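Local coordinates for protein tryptophan halogenase superfamily (Brevundimonas sp. BAL3, PDB 6FRL) that halogenates organic substrates as a flavin-dependent enzyme of the tryptophan halogenase family, preferring bromination over chlorination, at residues B[249-254]-B[290-295]; B[270-275]-B[410-415]; B[233-238]-B[332-337]. One frame throughout, in Å; residues are numbered along the deposited sequence.

Overall arrangement
From the N terminus the chain lays down four strands of a Rossmann-type sheet, and two of a second sheet among them, then reaches 233-238, at the end of helix 229-234. Contact 3 closes a loop of 93 residues when 332-337 returns and completes the end of that sheet. Inside this loop lies contact 1, where 249-254 pairs with 290-295 in the second, seven-stranded sheet. Contact 2 crosses both: 270-275 belongs to the second sheet, but 410-415 comes only after contact 3 has closed and brings helix 410-417 against the turn after strand 268-273. Contacts 1 and 2 touch, Ser294 N probably hydrogen-bonded to Ala275 O; contact 3 stands apart, about 18 Å from contact 1 between nearest atoms.

Contact 1. Residues B[249-254]-B[290-295]; sequences DAAYAV and GLVFSS
Asp249 turns its carboxylate across to Ser295 and is gripped there by two donors. The backbone N of Ser295 gives a nearly straight bond to Asp249 OD1 (2.8 Å, 171° at the hydrogen), and Ser295 OG binds Asp249 OD2 at 3.0 Å. Each oxygen uses its syn lone pair, on the side of the other, so the pair of bonds fixes the rotation of the carboxylate. A chi1 of 71° swings CG between the backbone N and the carbonyl carbon, which carries the group over to Ser295.

The same residue opens a classic beta bulge: Asp249 and Ala250 both face Phe293. Asp249 N reaches Phe293 O at 3.1 Å, whereas the bond from Ala250 N to that oxygen is weak. Beyond the bulge the antiparallel pairing is regular, with Tyr252 and Leu291 exchanging two backbone bonds.

Phe293 folds its ring back over the neighbouring strand, chi1 65°, so that the CB of Ala250 sits over one ring face in a CH-pi contact, 4.2 Å from the centroid. Tyr252 follows on the same side of the sheet. Its ring meets that of Phe293 at a slant, Tyr252 CD2 lying 3.7 Å from Phe293 CE1, and helix 300-307 packs on both aromatics. Through the sheet, the small Ala251 sits beside Val292, with Ala251 CB 4.3 Å from Val292 CG2; Phe324 touches both.

Strand 250-257 is thus tied to strand 286-293 in two chemically distinct ways. Phe293 and Tyr252 pack one face under helix 300-307, and the small aliphatic groups the other against Phe324, while at the bulge, where regular pairing ends, the carboxylate takes over the backbone N-H of Ser295 and extends the polar link past the last strand pair.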
ATOM      1  N   ASP B 249      17.194  20.128 -19.949  1.00 54.60           N
ATOM      2  CA  ASP B 249      16.474  21.397 -19.798  1.00 52.28           C
ATOM      3  C   ASP B 249      15.815  21.918 -21.101  1.00 50.88           C
ATOM      4  O   ASP B 249      15.351  23.043 -21.137  1.00 47.71           O
ATOM      5  CB  ASP B 249      17.445  22.435 -19.219  1.00 48.27           C
ATOM      6  CG  ASP B 249      18.514  22.873 -20.218  1.00 48.38           C
ATOM      7  OD1 ASP B 249      18.941  22.079 -21.074  1.00 45.46           O
ATOM      8  OD2 ASP B 249      18.935  24.040 -20.152  1.00 49.41           O
ATOM      9  N   ALA B 250      15.743  21.093 -22.146  1.00 49.56           N
ATOM     10  CA  ALA B 250      15.133  21.499 -23.408  1.00 48.28           C
ATOM     11  C   ALA B 250      14.705  20.277 -24.203  1.00 50.81           C
ATOM     12  O   ALA B 250      15.148  19.150 -23.908  1.00 54.05           O
ATOM     13  CB  ALA B 250      16.120  22.302 -24.225  1.00 46.47           C
ATOM     14  N   ALA B 251      13.860  20.497 -25.213  1.00 45.52           N
ATOM     15  CA  ALA B 251      13.463  19.425 -26.096  1.00 44.73           C
ATOM     16  C   ALA B 251      12.996  19.904 -27.473  1.00 45.49           C
ATOM     17  O   ALA B 251      12.417  20.986 -27.601  1.00 46.24           O
ATOM     18  CB  ALA B 251      12.359  18.606 -25.445  1.00 46.98           C
ATOM     19  N   TYR B 252      13.236  19.069 -28.486  1.00 42.46           N
ATOM     20  CA  TYR B 252      12.691  19.251 -29.816  1.00 43.94           C
ATOM     21  C   TYR B 252      11.713  18.106 -30.133  1.00 43.37           C
ATOM     22  O   TYR B 252      11.998  16.944 -29.851  1.00 41.47           O
ATOM     23  CB  TYR B 252      13.814  19.247 -30.847  1.00 46.23           C
ATOM     24  CG  TYR B 252      14.508  20.583 -31.059  1.00 48.16           C
ATOM     25  CD1 TYR B 252      13.862  21.624 -31.699  1.00 49.13           C
ATOM     26  CD2 TYR B 252      15.836  20.770 -30.677  1.00 49.49           C
ATOM     27  CE1 TYR B 252      14.503  22.819 -31.929  1.00 54.22           C
ATOM     28  CE2 TYR B 252      16.490  21.961 -30.905  1.00 50.96           C
ATOM     29  CZ  TYR B 252      15.820  22.991 -31.523  1.00 56.60           C
ATOM     30  OH  TYR B 252      16.458  24.209 -31.735  1.00 60.72           O
ATOM     31  N   ALA B 253      10.561  18.426 -30.718  1.00 42.30           N
ATOM     32  CA  ALA B 253       9.618  17.393 -31.164  1.00 40.50           C
ATOM     33  C   ALA B 253       9.243  17.639 -32.613  1.00 40.54           C
ATOM     34  O   ALA B 253       9.184  18.800 -33.059  1.00 44.77           O
ATOM     35  CB  ALA B 253       8.367  17.388 -30.300  1.00 40.15           C
ATOM     36  N   VAL B 254       8.975  16.554 -33.330  1.00 36.32           N
ATOM     37  CA  VAL B 254       8.586  16.632 -34.709  1.00 39.09           C
ATOM     38  C   VAL B 254       7.803  15.361 -35.076  1.00 42.66           C
ATOM     39  O   VAL B 254       8.251  14.232 -34.753  1.00 41.30           O
ATOM     40  CB  VAL B 254       9.825  16.837 -35.622  1.00 39.30           C
ATOM     41  CG1 VAL B 254      10.812  15.684 -35.503  1.00 38.03           C
ATOM     42  CG2 VAL B 254       9.429  17.016 -37.090  1.00 38.70           C
ATOM     43  N   GLY B 290      11.246  12.930 -30.940  1.00 36.83           N
ATOM     44  CA  GLY B 290      11.870  14.041 -30.225  1.00 36.74           C
ATOM     45  C   GLY B 290      13.234  13.750 -29.608  1.00 34.67           C
ATOM     46  O   GLY B 290      13.663  12.613 -29.529  1.00 29.82           O
ATOM     47  N   LEU B 291      13.912  14.808 -29.204  1.00 35.53           N
ATOM     48  CA  LEU B 291      15.145  14.724 -28.477  1.00 37.07           C
ATOM     49  C   LEU B 291      14.995  15.603 -27.247  1.00 37.69           C
ATOM     50  O   LEU B 291      14.662  16.796 -27.358  1.00 32.91           O
ATOM     51  CB  LEU B 291      16.330  15.212 -29.323  1.00 38.06           C
ATOM     52  CG  LEU B 291      17.721  14.834 -28.767  1.00 37.50           C
ATOM     53  CD1 LEU B 291      18.182  13.505 -29.356  1.00 37.78           C
ATOM     54  CD2 LEU B 291      18.771  15.920 -29.010  1.00 40.41           C
ATOM     55  N   VAL B 292      15.226  14.995 -26.081  1.00 40.73           N
ATOM     56  CA  VAL B 292      15.380  15.711 -24.799  1.00 44.63           C
ATOM     57  C   VAL B 292      16.882  15.854 -24.529  1.00 43.80           C
ATOM     58  O   VAL B 292      17.602  14.878 -24.681  1.00 40.53           O
ATOM     59  CB  VAL B 292      14.742  14.894 -23.645  1.00 45.73           C
ATOM     60  CG1 VAL B 292      15.058  15.523 -22.275  1.00 45.40           C
ATOM     61  CG2 VAL B 292      13.241  14.742 -23.884  1.00 48.13           C
ATOM     62  N   PHE B 293      17.356  17.027 -24.112  1.00 44.25           N
ATOM     63  CA  PHE B 293      18.811  17.227 -23.978  1.00 43.07           C
ATOM     64  C   PHE B 293      19.209  18.398 -23.072  1.00 43.25           C
ATOM     65  O   PHE B 293      18.371  19.226 -22.691  1.00 37.18           O
ATOM     66  CB  PHE B 293      19.421  17.420 -25.369  1.00 44.91           C
ATOM     67  CG  PHE B 293      18.948  18.665 -26.063  1.00 48.77           C
ATOM     68  CD1 PHE B 293      17.742  18.679 -26.754  1.00 51.54           C
ATOM     69  CD2 PHE B 293      19.700  19.838 -25.996  1.00 51.41           C
ATOM     70  CE1 PHE B 293      17.304  19.838 -27.373  1.00 55.33           C
ATOM     71  CE2 PHE B 293      19.272  21.006 -26.605  1.00 56.24           C
ATOM     72  CZ  PHE B 293      18.075  21.005 -27.305  1.00 58.28           C
ATOM     73  N   SER B 294      20.508  18.454 -22.746  1.00 50.42           N
ATOM     74  CA  SER B 294      21.118  19.576 -21.961  1.00 49.86           C
ATOM     75  C   SER B 294      21.699  20.667 -22.876  1.00 43.67           C
ATOM     76  O   SER B 294      22.674  20.423 -23.563  1.00 38.71           O
ATOM     77  CB  SER B 294      22.226  19.053 -21.035  1.00 46.59           C
ATOM     78  OG  SER B 294      22.891  20.108 -20.346  1.00 42.56           O
ATOM     79  N   SER B 295      21.116  21.867 -22.873  1.00 47.96           N
ATOM     80  CA  SER B 295      21.613  22.973 -23.732  1.00 49.15           C
ATOM     81  C   SER B 295      23.039  23.400 -23.334  1.00 49.98           C
ATOM     82  O   SER B 295      23.824  23.800 -24.186  1.00 49.97           O
ATOM     83  CB  SER B 295      20.639  24.171 -23.787  1.00 45.73           C
ATOM     84  OG  SER B 295      20.550  24.852 -22.560  1.00 45.15           O
TER

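Contact 2. Residues B[270-275]-B[410-415]; sequences VTARSA and DFWRDC
Phe411 and Trp412, in the first turn of helix 410-417, close over the beta-hairpin turn that joins strands 268-273 and 276-282, reaching Ala272 to Ala275.

One hydrogen bond spans the two segments. Trp412 NE1 donates to the backbone O of Arg273 at 2.9 Å, with 159° at the hydrogen; the acceptor lies in the plane of the indole and the donor nearly along the C=O axis. The bond therefore fixes the indole edge-on to the turn. Ser274 O, a little farther from NE1, is taken by Thr409.

The rest is packing of rings. With CG anti to the backbone N (chi1 175°), the Phe411 side chain extends flat over Ala275, whose CA makes a CH-pi contact 3.9 Å from the ring centroid. Cys415 SG lies over the opposite face, toward the rim. Phe411 CD2 in turn sits over the centre of the indole of Trp412, and Trp93 meets that indole edge-to-face. Putting an alanine in place of Phe411 would probably open a gap over the backbone of Ala275 and leave one face of the indole without its cover.

Apolar contact also continues onto the strand, at the far side of the indole from the helix: Ala272 CB touches Trp412 CZ2 at 3.9 Å.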
ATOM      1  N   VAL B 270      13.282   4.451 -26.817  1.00 34.34           N
ATOM      2  CA  VAL B 270      14.029   5.514 -26.131  1.00 36.64           C
ATOM      3  C   VAL B 270      15.524   5.303 -26.292  1.00 34.02           C
ATOM      4  O   VAL B 270      16.078   4.433 -25.664  1.00 30.93           O
ATOM      5  CB  VAL B 270      13.650   5.633 -24.646  1.00 38.43           C
ATOM      6  CG1 VAL B 270      14.523   6.657 -23.938  1.00 39.16           C
ATOM      7  CG2 VAL B 270      12.191   6.054 -24.513  1.00 39.15           C
ATOM      8  N   THR B 271      16.145   6.122 -27.147  1.00 34.25           N
ATOM      9  CA  THR B 271      17.531   5.955 -27.588  1.00 33.98           C
ATOM     10  C   THR B 271      18.431   7.043 -26.979  1.00 35.29           C
ATOM     11  O   THR B 271      18.255   8.241 -27.249  1.00 32.64           O
ATOM     12  CB  THR B 271      17.636   6.008 -29.128  1.00 34.04           C
ATOM     13  OG1 THR B 271      16.813   4.988 -29.699  1.00 32.59           O
ATOM     14  CG2 THR B 271      19.092   5.801 -29.601  1.00 33.06           C
ATOM     15  N   ALA B 272      19.388   6.627 -26.141  1.00 36.00           N
ATOM     16  CA  ALA B 272      20.344   7.576 -25.565  1.00 37.44           C
ATOM     17  C   ALA B 272      21.277   8.128 -26.648  1.00 40.59           C
ATOM     18  O   ALA B 272      21.779   7.368 -27.487  1.00 37.11           O
ATOM     19  CB  ALA B 272      21.159   6.918 -24.463  1.00 39.23           C
ATOM     20  N   ARG B 273      21.505   9.443 -26.605  1.00 45.72           N
ATOM     21  CA  ARG B 273      22.440  10.133 -27.518  1.00 45.33           C
ATOM     22  C   ARG B 273      23.524  10.829 -26.685  1.00 45.82           C
ATOM     23  O   ARG B 273      23.678  10.511 -25.503  1.00 44.50           O
ATOM     24  CB  ARG B 273      21.679  11.113 -28.457  1.00 44.80           C
ATOM     25  CG  ARG B 273      20.537  10.513 -29.272  1.00 44.67           C
ATOM     26  CD  ARG B 273      21.018   9.515 -30.291  1.00 45.65           C
ATOM     27  NE  ARG B 273      19.960   9.170 -31.246  1.00 49.70           N
ATOM     28  CZ  ARG B 273      19.989   8.109 -32.056  1.00 52.62           C
ATOM     29  NH1 ARG B 273      21.029   7.263 -32.072  1.00 59.73           N
ATOM     30  NH2 ARG B 273      18.989   7.889 -32.908  1.00 50.39           N
ATOM     31  N   SER B 274      24.275  11.753 -27.284  1.00 48.93           N
ATOM     32  CA  SER B 274      25.465  12.360 -26.642  1.00 46.85           C
ATOM     33  C   SER B 274      25.178  13.163 -25.388  1.00 42.37           C
ATOM     34  O   SER B 274      26.031  13.208 -24.500  1.00 39.52           O
ATOM     35  CB  SER B 274      26.260  13.254 -27.648  1.00 44.75           C
ATOM     36  OG  SER B 274      25.680  14.534 -27.830  1.00 41.80           O
ATOM     37  N   ALA B 275      24.010  13.806 -25.313  1.00 39.73           N
ATOM     38  CA  ALA B 275      23.708  14.683 -24.160  1.00 44.02           C
ATOM     39  C   ALA B 275      22.233  14.759 -23.821  1.00 45.30           C
ATOM     40  O   ALA B 275      21.702  15.840 -23.529  1.00 47.59           O
ATOM     41  CB  ALA B 275      24.292  16.083 -24.364  1.00 44.78           C
ATOM     42  N   ASP B 410      30.980  13.896 -21.186  1.00 57.10           N
ATOM     43  CA  ASP B 410      30.944  14.416 -19.823  1.00 62.51           C
ATOM     44  C   ASP B 410      29.555  14.405 -19.206  1.00 59.63           C
ATOM     45  O   ASP B 410      29.420  14.233 -17.978  1.00 59.32           O
ATOM     46  CB  ASP B 410      31.507  15.858 -19.755  1.00 71.74           C
ATOM     47  CG  ASP B 410      33.042  15.914 -19.805  1.00 71.75           C
ATOM     48  OD1 ASP B 410      33.712  14.853 -19.917  1.00 67.99           O
ATOM     49  OD2 ASP B 410      33.561  17.048 -19.733  1.00 69.65           O
ATOM     50  N   PHE B 411      28.544  14.633 -20.050  1.00 53.40           N
ATOM     51  CA  PHE B 411      27.145  14.552 -19.650  1.00 49.38           C
ATOM     52  C   PHE B 411      26.871  13.271 -18.839  1.00 48.78           C
ATOM     53  O   PHE B 411      26.333  13.325 -17.718  1.00 41.23           O
ATOM     54  CB  PHE B 411      26.257  14.591 -20.897  1.00 49.01           C
ATOM     55  CG  PHE B 411      24.793  14.392 -20.608  1.00 44.40           C
ATOM     56  CD1 PHE B 411      24.037  15.426 -20.095  1.00 45.83           C
ATOM     57  CD2 PHE B 411      24.184  13.164 -20.832  1.00 42.60           C
ATOM     58  CE1 PHE B 411      22.697  15.239 -19.809  1.00 49.80           C
ATOM     59  CE2 PHE B 411      22.847  12.976 -20.561  1.00 43.64           C
ATOM     60  CZ  PHE B 411      22.103  14.010 -20.047  1.00 45.81           C
ATOM     61  N   TRP B 412      27.297  12.147 -19.412  1.00 46.56           N
ATOM     62  CA  TRP B 412      27.032  10.824 -18.862  1.00 48.61           C
ATOM     63  C   TRP B 412      27.871  10.457 -17.622  1.00 47.96           C
ATOM     64  O   TRP B 412      27.322   9.842 -16.705  1.00 46.33           O
ATOM     65  CB  TRP B 412      27.117   9.745 -19.968  1.00 45.20           C
ATOM     66  CG  TRP B 412      25.972   9.817 -20.990  1.00 46.13           C
ATOM     67  CD1 TRP B 412      26.073  10.119 -22.323  1.00 50.44           C
ATOM     68  CD2 TRP B 412      24.572   9.606 -20.747  1.00 47.26           C
ATOM     69  NE1 TRP B 412      24.835  10.102 -22.923  1.00 49.76           N
ATOM     70  CE2 TRP B 412      23.895   9.791 -21.977  1.00 49.93           C
ATOM     71  CE3 TRP B 412      23.821   9.286 -19.611  1.00 46.13           C
ATOM     72  CZ2 TRP B 412      22.517   9.650 -22.095  1.00 49.40           C
ATOM     73  CZ3 TRP B 412      22.462   9.145 -19.724  1.00 44.13           C
ATOM     74  CH2 TRP B 412      21.819   9.329 -20.954  1.00 49.37           C
ATOM     75  N   ARG B 413      29.156  10.825 -17.569  1.00 52.17           N
ATOM     76  CA  ARG B 413      29.957  10.677 -16.317  1.00 56.38           C
ATOM     77  C   ARG B 413      29.297  11.424 -15.164  1.00 53.63           C
ATOM     78  O   ARG B 413      29.165  10.893 -14.051  1.00 50.52           O
ATOM     79  CB  ARG B 413      31.386  11.217 -16.451  1.00 67.50           C
ATOM     80  CG  ARG B 413      32.301  10.438 -17.381  1.00 81.00           C
ATOM     81  CD  ARG B 413      33.650  11.148 -17.538  1.00 92.36           C
ATOM     82  NE  ARG B 413      34.419  10.612 -18.672  1.00101.24           N
ATOM     83  CZ  ARG B 413      34.376  11.045 -19.944  1.00 99.35           C
ATOM     84  NH1 ARG B 413      33.621  12.065 -20.318  1.00 96.39           N
ATOM     85  NH2 ARG B 413      35.118  10.458 -20.874  1.00102.87           N
ATOM     86  N   ASP B 414      28.902  12.665 -15.436  1.00 50.98           N
ATOM     87  CA  ASP B 414      28.294  13.504 -14.421  1.00 55.75           C
ATOM     88  C   ASP B 414      27.016  12.913 -13.894  1.00 55.01           C
ATOM     89  O   ASP B 414      26.791  12.927 -12.688  1.00 60.94           O
ATOM     90  CB  ASP B 414      28.011  14.914 -14.957  1.00 64.87           C
ATOM     91  CG  ASP B 414      29.276  15.743 -15.153  1.00 64.92           C
ATOM     92  OD1 ASP B 414      30.394  15.293 -14.790  1.00 62.35           O
ATOM     93  OD2 ASP B 414      29.118  16.859 -15.681  1.00 65.79           O
ATOM     94  N   CYS B 415      26.179  12.390 -14.784  1.00 54.74           N
ATOM     95  CA  CYS B 415      24.917  11.723 -14.374  1.00 52.05           C
ATOM     96  C   CYS B 415      25.208  10.578 -13.396  1.00 50.21           C
ATOM     97  O   CYS B 415      24.561  10.492 -12.344  1.00 47.02           O
ATOM     98  CB  CYS B 415      24.136  11.219 -15.593  1.00 53.69           C
ATOM     99  SG  CYS B 415      23.168  12.496 -16.423  1.00 50.22           S
TER

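Contact 3. Residues B[233-238]-B[332-337]; sequences EALGVG and AWAKNC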
ATOM      1  N   GLU B 233      -0.507  32.678 -11.281  1.00 36.45           N
ATOM      2  CA  GLU B 233      -0.604  34.134 -11.509  1.00 38.12           C
ATOM      3  C   GLU B 233      -1.643  34.767 -10.608  1.00 36.72           C
ATOM      4  O   GLU B 233      -1.350  35.701  -9.905  1.00 37.16           O
ATOM      5  CB  GLU B 233      -0.911  34.481 -12.972  1.00 41.12           C
ATOM      6  CG  GLU B 233       0.250  34.269 -13.953  1.00 47.14           C
ATOM      7  CD  GLU B 233      -0.130  34.577 -15.426  1.00 57.36           C
ATOM      8  OE1 GLU B 233      -1.326  34.812 -15.762  1.00 64.06           O
ATOM      9  OE2 GLU B 233       0.780  34.580 -16.283  1.00 57.49           O
ATOM     10  N   ALA B 234      -2.848  34.235 -10.600  1.00 36.33           N
ATOM     11  CA  ALA B 234      -3.917  34.779  -9.759  1.00 33.72           C
ATOM     12  C   ALA B 234      -3.716  34.553  -8.259  1.00 35.67           C
ATOM     13  O   ALA B 234      -3.879  35.487  -7.471  1.00 41.57           O
ATOM     14  CB  ALA B 234      -5.270  34.203 -10.191  1.00 34.83           C
ATOM     15  N   LEU B 235      -3.410  33.303  -7.867  1.00 36.36           N
ATOM     16  CA  LEU B 235      -3.327  32.881  -6.439  1.00 33.37           C
ATOM     17  C   LEU B 235      -1.907  32.894  -5.845  1.00 33.20           C
ATOM     18  O   LEU B 235      -1.737  32.660  -4.647  1.00 37.10           O
ATOM     19  CB  LEU B 235      -3.938  31.493  -6.260  1.00 29.68           C
ATOM     20  CG  LEU B 235      -5.449  31.465  -6.492  1.00 30.00           C
ATOM     21  CD1 LEU B 235      -5.975  30.045  -6.440  1.00 30.02           C
ATOM     22  CD2 LEU B 235      -6.218  32.373  -5.522  1.00 29.71           C
ATOM     23  N   GLY B 236      -0.901  33.143  -6.668  1.00 31.22           N
ATOM     24  CA  GLY B 236       0.474  33.276  -6.190  1.00 33.60           C
ATOM     25  C   GLY B 236       1.181  32.037  -5.664  1.00 35.76           C
ATOM     26  O   GLY B 236       2.180  32.171  -4.954  1.00 39.47           O
ATOM     27  N   VAL B 237       0.693  30.839  -5.990  1.00 32.66           N
ATOM     28  CA  VAL B 237       1.365  29.605  -5.565  1.00 32.42           C
ATOM     29  C   VAL B 237       2.724  29.431  -6.281  1.00 31.16           C
ATOM     30  O   VAL B 237       2.826  29.563  -7.508  1.00 33.75           O
ATOM     31  CB  VAL B 237       0.465  28.352  -5.762  1.00 33.60           C
ATOM     32  CG1 VAL B 237       1.230  27.074  -5.437  1.00 33.47           C
ATOM     33  CG2 VAL B 237      -0.755  28.445  -4.870  1.00 33.57           C
ATOM     34  N   GLY B 238       3.755  29.111  -5.505  1.00 31.03           N
ATOM     35  CA  GLY B 238       5.131  28.975  -6.030  1.00 32.23           C
ATOM     36  C   GLY B 238       5.494  27.642  -6.678  1.00 31.21           C
ATOM     37  O   GLY B 238       4.683  26.732  -6.754  1.00 30.23           O
ATOM     38  N   ALA B 332      -0.714  21.899  -5.100  1.00 24.42           N
ATOM     39  CA  ALA B 332      -1.472  21.742  -6.331  1.00 25.84           C
ATOM     40  C   ALA B 332      -2.896  22.278  -6.193  1.00 25.07           C
ATOM     41  O   ALA B 332      -3.530  22.593  -7.205  1.00 25.05           O
ATOM     42  CB  ALA B 332      -1.486  20.278  -6.806  1.00 25.59           C
ATOM     43  N   TRP B 333      -3.372  22.359  -4.953  1.00 24.40           N
ATOM     44  CA  TRP B 333      -4.683  22.910  -4.595  1.00 27.32           C
ATOM     45  C   TRP B 333      -4.510  24.071  -3.593  1.00 29.87           C
ATOM     46  O   TRP B 333      -3.936  23.896  -2.491  1.00 30.78           O
ATOM     47  CB  TRP B 333      -5.543  21.820  -3.958  1.00 28.37           C
ATOM     48  CG  TRP B 333      -6.995  22.113  -3.672  1.00 28.90           C
ATOM     49  CD1 TRP B 333      -7.601  23.329  -3.517  1.00 29.99           C
ATOM     50  CD2 TRP B 333      -8.008  21.145  -3.438  1.00 31.19           C
ATOM     51  NE1 TRP B 333      -8.924  23.183  -3.213  1.00 29.51           N
ATOM     52  CE2 TRP B 333      -9.213  21.853  -3.160  1.00 31.73           C
ATOM     53  CE3 TRP B 333      -8.020  19.751  -3.426  1.00 31.69           C
ATOM     54  CZ2 TRP B 333     -10.413  21.209  -2.874  1.00 33.56           C
ATOM     55  CZ3 TRP B 333      -9.212  19.094  -3.158  1.00 37.16           C
ATOM     56  CH2 TRP B 333     -10.403  19.827  -2.885  1.00 37.26           C
ATOM     57  N   ALA B 334      -4.995  25.252  -3.992  1.00 29.55           N
ATOM     58  CA  ALA B 334      -5.043  26.415  -3.113  1.00 32.15           C
ATOM     59  C   ALA B 334      -6.435  27.045  -3.194  1.00 34.13           C
ATOM     60  O   ALA B 334      -6.994  27.183  -4.267  1.00 35.00           O
ATOM     61  CB  ALA B 334      -3.981  27.420  -3.524  1.00 31.58           C
ATOM     62  N   LYS B 335      -6.974  27.433  -2.052  1.00 37.43           N
ATOM     63  CA  LYS B 335      -8.303  28.031  -1.966  1.00 39.89           C
ATOM     64  C   LYS B 335      -9.357  27.162  -2.678  1.00 36.85           C
ATOM     65  O   LYS B 335      -9.628  26.055  -2.210  1.00 37.93           O
ATOM     66  CB  LYS B 335      -8.259  29.507  -2.382  1.00 42.86           C
ATOM     67  CG  LYS B 335      -7.513  30.361  -1.349  1.00 44.12           C
ATOM     68  CD  LYS B 335      -7.135  31.740  -1.836  1.00 46.83           C
ATOM     69  CE  LYS B 335      -6.130  32.414  -0.896  1.00 51.43           C
ATOM     70  NZ  LYS B 335      -6.740  32.610   0.451  1.00 50.73           N
ATOM     71  N   ASN B 336      -9.926  27.633  -3.787  1.00 35.19           N
ATOM     72  CA  ASN B 336     -10.908  26.857  -4.566  1.00 30.70           C
ATOM     73  C   ASN B 336     -10.425  26.614  -5.994  1.00 29.60           C
ATOM     74  O   ASN B 336     -11.225  26.522  -6.940  1.00 27.31           O
ATOM     75  CB  ASN B 336     -12.283  27.563  -4.546  1.00 29.83           C
ATOM     76  CG  ASN B 336     -12.284  28.907  -5.246  1.00 29.22           C
ATOM     77  OD1 ASN B 336     -11.271  29.620  -5.296  1.00 29.54           O
ATOM     78  ND2 ASN B 336     -13.433  29.261  -5.809  1.00 28.30           N
ATOM     79  N   CYS B 337      -9.105  26.493  -6.141  1.00 28.80           N
ATOM     80  CA  CYS B 337      -8.486  26.129  -7.396  1.00 27.58           C
ATOM     81  C   CYS B 337      -7.677  24.854  -7.220  1.00 26.56           C
ATOM     82  O   CYS B 337      -6.814  24.792  -6.349  1.00 23.50           O
ATOM     83  CB  CYS B 337      -7.577  27.241  -7.847  1.00 27.39           C
ATOM     84  SG  CYS B 337      -6.840  26.901  -9.437  1.00 28.64           S
TER
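A tight beta-hairpin, with strands 333-334 and 337-339 joined by the two-residue turn Lys335-Asn336, completes one end of the Rossmann-type sheet and packs here on the loop that follows helix 229-234. Within the hairpin Ala334 and Cys337 exchange backbone hydrogen bonds in both directions. After the helix Gly236 takes a positive phi (69°), and the residues before and after it, Leu235 and Val237, both point toward the hairpin.

The contact itself is apolar. Leu235 divides its two methyls: CD1 presses on Cys337 CB at 3.5 Å and lies 3.7 Å from the backbone O of Ala334, while Leu235 CD2 meets the aliphatic part of Lys335 at CD, 3.9 Å away. The lysine passes slantwise over the leucine, and its NZ finds a polar partner in the backbone O of Asp201. Ile231, from the helix, adds its side chain against both Val237 and Ala334, so that helix and loop form one apolar surface for the hairpin. Val237 completes it with a single methyl, CG2, which comes tip to tip with Ala334 CB at 3.6 Å.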